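Local structure of glycosyl hydrolase, family 38 (Enterococcus faecalis, 5KBP) at residues Y10-S15 with H226-N231; L612-D617 with S638-P643. The protein probably hydrolyses alpha-mannosidic linkages in carbohydrates, as a metal-binding alpha-mannosidase of glycoside hydrolase family 38. All blocks are in the same frame, centred on the assembly; numbering follows the deposited sequence.

Contact 1 (Y10-S15 with H226-N231); sequences YIVSHS and HLLMMN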
# COMPACT_ATOMS: atom_id res chain seq x y z
N TYR A 10 -19.58 37.64 -6.68
CA TYR A 10 -19.92 36.22 -6.76
C TYR A 10 -19.06 35.45 -5.76
O TYR A 10 -17.83 35.36 -5.93
CB TYR A 10 -19.72 35.70 -8.18
CG TYR A 10 -20.61 36.37 -9.20
CD1 TYR A 10 -20.27 37.59 -9.76
CD2 TYR A 10 -21.80 35.78 -9.61
CE1 TYR A 10 -21.08 38.21 -10.69
CE2 TYR A 10 -22.62 36.39 -10.54
CZ TYR A 10 -22.25 37.60 -11.08
OH TYR A 10 -23.06 38.22 -12.01
N ILE A 11 -19.69 34.90 -4.74
CA ILE A 11 -19.01 34.17 -3.68
C ILE A 11 -19.19 32.68 -3.93
O ILE A 11 -20.31 32.15 -3.84
CB ILE A 11 -19.53 34.58 -2.30
CG1 ILE A 11 -19.34 36.08 -2.09
CG2 ILE A 11 -18.84 33.78 -1.20
CD1 ILE A 11 -20.20 36.67 -1.01
N VAL A 12 -18.10 32.00 -4.26
CA VAL A 12 -18.11 30.57 -4.58
C VAL A 12 -17.46 29.83 -3.42
O VAL A 12 -16.24 29.92 -3.22
CB VAL A 12 -17.40 30.27 -5.90
CG1 VAL A 12 -17.32 28.77 -6.14
CG2 VAL A 12 -18.12 30.96 -7.05
N SER A 13 -18.26 29.10 -2.65
CA SER A 13 -17.73 28.27 -1.57
C SER A 13 -17.09 27.01 -2.14
O SER A 13 -17.60 26.41 -3.09
CB SER A 13 -18.84 27.91 -0.59
OG SER A 13 -19.36 29.06 0.05
N HIS A 14 -15.96 26.62 -1.56
CA HIS A 14 -15.19 25.49 -2.06
C HIS A 14 -14.24 25.03 -0.96
O HIS A 14 -14.24 25.57 0.15
CB HIS A 14 -14.41 25.87 -3.32
CG HIS A 14 -13.17 26.65 -3.04
ND1 HIS A 14 -11.93 26.06 -2.92
CD2 HIS A 14 -12.97 27.97 -2.82
CE1 HIS A 14 -11.02 26.98 -2.66
NE2 HIS A 14 -11.63 28.15 -2.60
N SER A 15 -13.43 24.03 -1.29
CA SER A 15 -12.33 23.62 -0.42
C SER A 15 -11.32 22.89 -1.29
O SER A 15 -11.61 21.80 -1.80
CB SER A 15 -12.83 22.73 0.71
OG SER A 15 -11.78 22.44 1.62
N HIS A 226 -18.24 42.14 -12.62
CA HIS A 226 -18.51 40.86 -11.97
C HIS A 226 -17.25 40.39 -11.26
O HIS A 226 -16.22 40.16 -11.91
CB HIS A 226 -18.99 39.83 -12.98
CG HIS A 226 -20.19 40.27 -13.76
ND1 HIS A 226 -21.48 40.17 -13.27
CD2 HIS A 226 -20.30 40.83 -14.99
CE1 HIS A 226 -22.33 40.64 -14.17
NE2 HIS A 226 -21.64 41.05 -15.22
N LEU A 227 -17.33 40.25 -9.94
CA LEU A 227 -16.18 39.98 -9.10
C LEU A 227 -16.29 38.58 -8.50
O LEU A 227 -17.38 38.14 -8.13
CB LEU A 227 -16.08 41.03 -7.98
CG LEU A 227 -16.30 42.47 -8.45
CD1 LEU A 227 -16.64 43.37 -7.27
CD2 LEU A 227 -15.09 42.99 -9.19
N LEU A 228 -15.15 37.90 -8.40
CA LEU A 228 -15.10 36.52 -7.93
C LEU A 228 -14.42 36.47 -6.56
O LEU A 228 -13.26 36.87 -6.43
CB LEU A 228 -14.35 35.63 -8.93
CG LEU A 228 -14.27 34.14 -8.59
CD1 LEU A 228 -15.64 33.49 -8.65
CD2 LEU A 228 -13.30 33.43 -9.51
N MET A 229 -15.15 35.99 -5.56
CA MET A 229 -14.61 35.76 -4.22
C MET A 229 -14.61 34.25 -3.97
O MET A 229 -15.67 33.63 -3.93
CB MET A 229 -15.43 36.48 -3.16
CG MET A 229 -15.50 37.99 -3.32
SD MET A 229 -13.89 38.79 -3.20
CE MET A 229 -13.37 38.27 -1.57
N MET A 230 -13.42 33.68 -3.80
CA MET A 230 -13.27 32.25 -3.58
C MET A 230 -13.34 31.97 -2.08
O MET A 230 -12.40 32.25 -1.34
CB MET A 230 -11.96 31.75 -4.18
CG MET A 230 -11.90 31.88 -5.70
SD MET A 230 -13.21 30.93 -6.51
CE MET A 230 -12.78 29.27 -5.99
N ASN A 231 -14.47 31.40 -1.64
CA ASN A 231 -14.74 31.19 -0.22
C ASN A 231 -14.23 29.81 0.18
O ASN A 231 -14.97 28.83 0.29
CB ASN A 231 -16.23 31.35 0.05
CG ASN A 231 -16.62 30.99 1.47
OD1 ASN A 231 -17.45 30.11 1.69
ND2 ASN A 231 -16.02 31.66 2.44
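Two neighbouring strands of the parallel sheet in the family 38 N-terminal domain meet here, strand 7-13 lying between 226-231 and 256-260. Tyr10 N donates to Leu227 O, Met229 N to Tyr10 O, Val12 N to Met229 O and Asn231 N to Val12 O. His14 N completes the Ser13-Asn231 bridge by donating to Asn231 O (3.0 Å), 44° out of that carbonyl's plane. Side chains close both ends. At the start, Tyr10 OH and His226 ND1 share a hydrogen bond of 2.8 Å; the rings lie rim to rim with planes 47° apart, and Glu273 holds the other ring nitrogen of His226. At the far end Ser13 OG donates to Asn231 OD1 (2.7 Å) and is also bonded to His260 NE2. In Asn231, chi1 of 173° swings the amide to the Ser13 side and rotation about CB-CG turns OD1 to the hydroxyl, while ND2 is taken by Gly197 O and Gln239. On the face of Val12, the folded chain of Met230 sets CE 3.4 Å from His14 CD2, obliquely to the imidazole, whose NE2 bonds Tyr194 O. Helix 263-270 packs on this face and helix 204-219 on that of Met229, the layering of an alpha/beta domain built on parallel strands.

Contact 2 (L612-D617 with S638-P643); sequences LPVAAD and STTLRP
Val614 and Thr640 meet where an antiparallel strand pair opens into loops: Val614 N donates to Thr640 O at 3.1 Å. The valine's CG2, anti to its carbonyl carbon, lies beside its own N, which places this methyl 3.4 Å from the same Thr640 O and 3.8 Å from Arg642 CB. On the strand side Leu612 and Arg642 form a hydrogen-bonded pair, each N donating to the other's O. Next comes the non-hydrogen-bonded pair Pro613 and Leu641, where the leucine turns CD2 back to 3.9 Å from Pro613 N; the N-H that proline lacks therefore takes no bond from the pairing with Leu641. Beyond the strands, Ser638 N donates to Ala615 O (2.8 Å) in the carbonyl plane, and Ser638 O sits 3.3 Å from Pro613 CB. An ST turn shapes this corner: Ser638 OG, anti to its backbone N (chi1 178°), accepts from Thr640 N at 3.2 Å. Farther out, Asp617 is salt-bridged to Arg619 and also accepts from Gln636 N, while Asp671 takes the N of Ala616. Across these residues the cohesion is chiefly backbone hydrogen bonding, with small apolar touches around it, at the surface end of two inner strands of the antiparallel sheet.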
# COMPACT_ATOMS: atom_id res chain seq x y z
N LEU A 612 32.18 11.43 -1.89
CA LEU A 612 31.15 12.43 -1.70
C LEU A 612 30.93 12.71 -0.22
O LEU A 612 31.11 11.82 0.62
CB LEU A 612 29.83 11.99 -2.33
CG LEU A 612 29.81 11.83 -3.85
CD1 LEU A 612 28.40 11.54 -4.34
CD2 LEU A 612 30.37 13.07 -4.52
N PRO A 613 30.56 13.95 0.13
CA PRO A 613 30.15 14.23 1.51
C PRO A 613 28.98 13.34 1.91
O PRO A 613 28.06 13.11 1.13
CB PRO A 613 29.76 15.71 1.46
CG PRO A 613 30.54 16.27 0.31
CD PRO A 613 30.59 15.16 -0.70
N VAL A 614 29.04 12.84 3.15
CA VAL A 614 28.01 11.92 3.62
C VAL A 614 26.65 12.60 3.65
O VAL A 614 25.62 11.99 3.33
CB VAL A 614 28.39 11.35 5.00
CG1 VAL A 614 27.31 10.41 5.51
CG2 VAL A 614 29.73 10.64 4.92
N ALA A 615 26.62 13.87 4.01
CA ALA A 615 25.39 14.67 4.07
C ALA A 615 25.80 16.13 4.24
O ALA A 615 26.97 16.48 4.05
CB ALA A 615 24.48 14.20 5.20
N ALA A 616 24.84 16.97 4.59
CA ALA A 616 25.17 18.31 5.06
C ALA A 616 25.60 18.24 6.52
O ALA A 616 25.36 17.25 7.22
CB ALA A 616 23.98 19.25 4.89
N ASP A 617 26.24 19.30 6.99
CA ASP A 617 26.72 19.31 8.36
C ASP A 617 25.53 19.45 9.32
O ASP A 617 24.38 19.59 8.92
CB ASP A 617 27.75 20.42 8.57
CG ASP A 617 27.28 21.77 8.06
OD1 ASP A 617 26.09 22.11 8.25
OD2 ASP A 617 28.10 22.49 7.46
N SER A 638 29.13 18.16 4.47
CA SER A 638 29.98 17.60 5.51
C SER A 638 31.39 17.39 4.98
O SER A 638 31.60 17.10 3.80
CB SER A 638 29.41 16.28 6.03
OG SER A 638 30.26 15.70 7.00
N THR A 639 32.37 17.55 5.87
CA THR A 639 33.76 17.28 5.51
C THR A 639 34.08 15.79 5.54
O THR A 639 35.10 15.38 4.98
CB THR A 639 34.71 18.04 6.44
OG1 THR A 639 34.48 17.64 7.79
CG2 THR A 639 34.48 19.54 6.31
N THR A 640 33.25 14.98 6.18
CA THR A 640 33.43 13.54 6.20
C THR A 640 33.03 12.96 4.85
O THR A 640 31.89 13.16 4.39
CB THR A 640 32.60 12.90 7.31
OG1 THR A 640 32.94 13.51 8.57
CG2 THR A 640 32.87 11.40 7.39
N LEU A 641 33.95 12.25 4.20
CA LEU A 641 33.74 11.72 2.87
C LEU A 641 33.47 10.22 2.91
O LEU A 641 33.93 9.52 3.82
CB LEU A 641 34.94 12.02 1.97
CG LEU A 641 35.36 13.49 1.89
CD1 LEU A 641 36.53 13.67 0.94
CD2 LEU A 641 34.18 14.37 1.49
N ARG A 642 32.73 9.74 1.92
CA ARG A 642 32.33 8.35 1.81
C ARG A 642 32.40 7.95 0.34
O ARG A 642 32.01 8.74 -0.53
CB ARG A 642 30.91 8.13 2.35
CG ARG A 642 30.50 6.67 2.50
CD ARG A 642 28.99 6.53 2.62
NE ARG A 642 28.56 5.15 2.77
CZ ARG A 642 28.07 4.64 3.90
NH1 ARG A 642 27.92 5.41 4.97
NH2 ARG A 642 27.70 3.37 3.95
N PRO A 643 32.88 6.75 0.04
CA PRO A 643 32.96 6.31 -1.37
C PRO A 643 31.58 6.23 -2.01
O PRO A 643 30.58 5.91 -1.36
CB PRO A 643 33.61 4.93 -1.28
CG PRO A 643 34.38 4.96 0.00
CD PRO A 643 33.55 5.79 0.94

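How the contacts relate
Contact 1 belongs to the N-terminal domain of the family 38 fold and contact 2 to its C-terminal domain, in series along the chain. Their centres are 51 Å apart and their nearest atoms about 36 Å. Residues 10-15 and 226-231 join strands distant in sequence inside a buried parallel sheet; 612-617 and 638-643 are separated by a short excursion carrying helix 619-625 and meet at the surface, at one end of an antiparallel pair. Contact 1 lies close to Tyr256 and Phe253, residues that can bind calcium: the side chain of Leu227 is about 4 Å and about 10 Å from theirs, though no calcium is bound to this chain here. Contact 2 is remote from them.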